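Major capsid protein (Paramecium bursaria Chlorella virus 1, PDB 5TIP) self-assembles as trimers into the large icosahedral capsid of this chlorovirus, forming the bulk of its glycosylated outer shell. Local coordinates at residues 181-185 and 186-190. Residues are numbered along the deposited sequence; the frame is centred on the assembly and turned at random.
Sequences QVQGV and NYNGS
Gln183 and Tyr187 face each other in a single backbone bridge, CA to CA 5.1 Å, as the chain between strands 172-178 and 187-188 doubles back on itself. Gly184 N donates to Tyr187 O at 2.8 Å, while Val182 O receives Val185 N and Asn186 N, with a weaker bond from Tyr187 N. The bond from Val185 N to Val182 O closes a type II beta turn over residues 182-185, with Gly184 at its third position, where phi is positive.

Asn186 supplies a side-chain tie across the bend. With CG between its own backbone N and carbonyl carbon (chi1 72°), the amide swings back so that OD1 accepts Val182 N at 2.8 Å, nearly straight at 171° and in the carbonyl plane. Its ND2 turns to Ser180 O, so both ends of this buried amide are engaged.

Gln183, bent at its second torsion, reaches the chain at the end of strand 187-188, where OE1 accepts Gly189 N at 2.7 Å; NE2 donates to Thr83 O and, more weakly, to Asn188 OD1.

The exposed Gln181 lays its side chain over one face of the Tyr187 ring: CG is anti to the carbonyl carbon and the chain runs on extended along that face. CG sits 3.6 Å from the ring centroid in a CH-pi contact, and the terminal amide stacks nearly parallel, 13° from the ring plane.

Val182 packs on Pro87, Glu90 and Leu91 of helix 87-91, and Val185 on Pro87. A bound alpha-D-galactopyranose lies in the neighbourhood, about 7 Å from the Gln183 side chain, without contact. Side-chain amides serve Val182 N and Gly189 N, consistent with a bend held largely by directional bonds, since strand-like pairing between 181-185 and 186-190 is limited to one bridge.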
loop_
_atom_site.group_PDB
_atom_site.type_symbol
_atom_site.label_atom_id
_atom_site.label_comp_id
_atom_site.label_asym_id
_atom_site.label_seq_id
_atom_site.Cartn_x
_atom_site.Cartn_y
_atom_site.Cartn_z
ATOM N N GLN A 181 23.759 -12.944 -21.858
ATOM C CA GLN A 181 22.733 -12.657 -22.850
ATOM C C GLN A 181 21.502 -12.108 -22.145
ATOM O O GLN A 181 20.974 -12.748 -21.230
ATOM C CB GLN A 181 22.375 -13.918 -23.642
ATOM C CG GLN A 181 23.587 -14.659 -24.186
ATOM C CD GLN A 181 23.211 -15.852 -25.040
ATOM O OE1 GLN A 181 22.041 -16.221 -25.129
ATOM N NE2 GLN A 181 24.204 -16.454 -25.685
ATOM N N VAL A 182 21.050 -10.930 -22.570
ATOM C CA VAL A 182 19.896 -10.259 -21.978
ATOM C C VAL A 182 18.886 -9.992 -23.086
ATOM O O VAL A 182 19.185 -9.270 -24.048
ATOM C CB VAL A 182 20.289 -8.959 -21.261
ATOM C CG1 VAL A 182 19.061 -8.306 -20.663
ATOM C CG2 VAL A 182 21.322 -9.241 -20.180
ATOM N N GLN A 183 17.690 -10.568 -22.941
ATOM C CA GLN A 183 16.657 -10.479 -23.966
ATOM C C GLN A 183 16.257 -9.033 -24.220
ATOM O O GLN A 183 16.049 -8.251 -23.288
ATOM C CB GLN A 183 15.436 -11.307 -23.559
ATOM C CG GLN A 183 14.189 -11.000 -24.368
ATOM C CD GLN A 183 14.360 -11.310 -25.843
ATOM O OE1 GLN A 183 15.028 -12.273 -26.216
ATOM N NE2 GLN A 183 13.754 -10.488 -26.691
ATOM N N GLY A 184 16.156 -8.680 -25.499
ATOM C CA GLY A 184 15.788 -7.342 -25.894
ATOM C C GLY A 184 16.883 -6.309 -25.754
ATOM O O GLY A 184 16.650 -5.140 -26.088
ATOM N N VAL A 185 18.074 -6.694 -25.301
ATOM C CA VAL A 185 19.180 -5.749 -25.148
ATOM C C VAL A 185 20.337 -6.126 -26.066
ATOM O O VAL A 185 20.718 -5.335 -26.936
ATOM C CB VAL A 185 19.624 -5.666 -23.677
ATOM C CG1 VAL A 185 20.930 -4.907 -23.543
ATOM C CG2 VAL A 185 18.566 -4.932 -22.864
ATOM N N ASN A 186 20.905 -7.327 -25.884
ATOM C CA ASN A 186 21.945 -7.824 -26.786
ATOM C C ASN A 186 21.583 -9.150 -27.456
ATOM O O ASN A 186 22.327 -9.591 -28.342
ATOM C CB ASN A 186 23.317 -7.946 -26.073
ATOM C CG ASN A 186 23.385 -9.076 -25.084
ATOM O OD1 ASN A 186 22.385 -9.485 -24.512
ATOM N ND2 ASN A 186 24.592 -9.607 -24.880
ATOM N N TYR A 187 20.455 -9.781 -27.100
ATOM C CA TYR A 187 19.989 -10.987 -27.787
ATOM C C TYR A 187 18.486 -10.875 -28.011
ATOM O O TYR A 187 17.768 -10.204 -27.258
ATOM C CB TYR A 187 20.286 -12.282 -27.014
ATOM C CG TYR A 187 21.676 -12.834 -27.271
ATOM C CD1 TYR A 187 22.774 -12.250 -26.691
ATOM C CD2 TYR A 187 21.890 -13.944 -28.084
ATOM C CE1 TYR A 187 24.056 -12.723 -26.923
ATOM C CE2 TYR A 187 23.177 -14.430 -28.314
ATOM C CZ TYR A 187 24.244 -13.819 -27.732
ATOM O OH TYR A 187 25.492 -14.330 -27.988
ATOM N N ASN A 188 18.004 -11.542 -29.061
ATOM C CA ASN A 188 16.565 -11.648 -29.350
ATOM C C ASN A 188 16.285 -13.146 -29.429
ATOM O O ASN A 188 16.474 -13.767 -30.485
ATOM C CB ASN A 188 16.165 -10.951 -30.640
ATOM C CG ASN A 188 14.679 -11.079 -30.918
ATOM O OD1 ASN A 188 13.908 -11.369 -30.004
ATOM N ND2 ASN A 188 14.269 -10.867 -32.161
ATOM N N GLY A 189 15.835 -13.718 -28.326
ATOM C CA GLY A 189 15.716 -15.161 -28.275
ATOM C C GLY A 189 17.108 -15.733 -28.195
ATOM O O GLY A 189 17.890 -15.391 -27.297
ATOM N N SER A 190 17.448 -16.588 -29.154
ATOM C CA SER A 190 18.773 -17.183 -29.237
ATOM C C SER A 190 19.695 -16.439 -30.189
ATOM O O SER A 190 20.884 -16.764 -30.240
ATOM C CB SER A 190 18.689 -18.652 -29.663
ATOM O OG SER A 190 17.982 -18.806 -30.881
#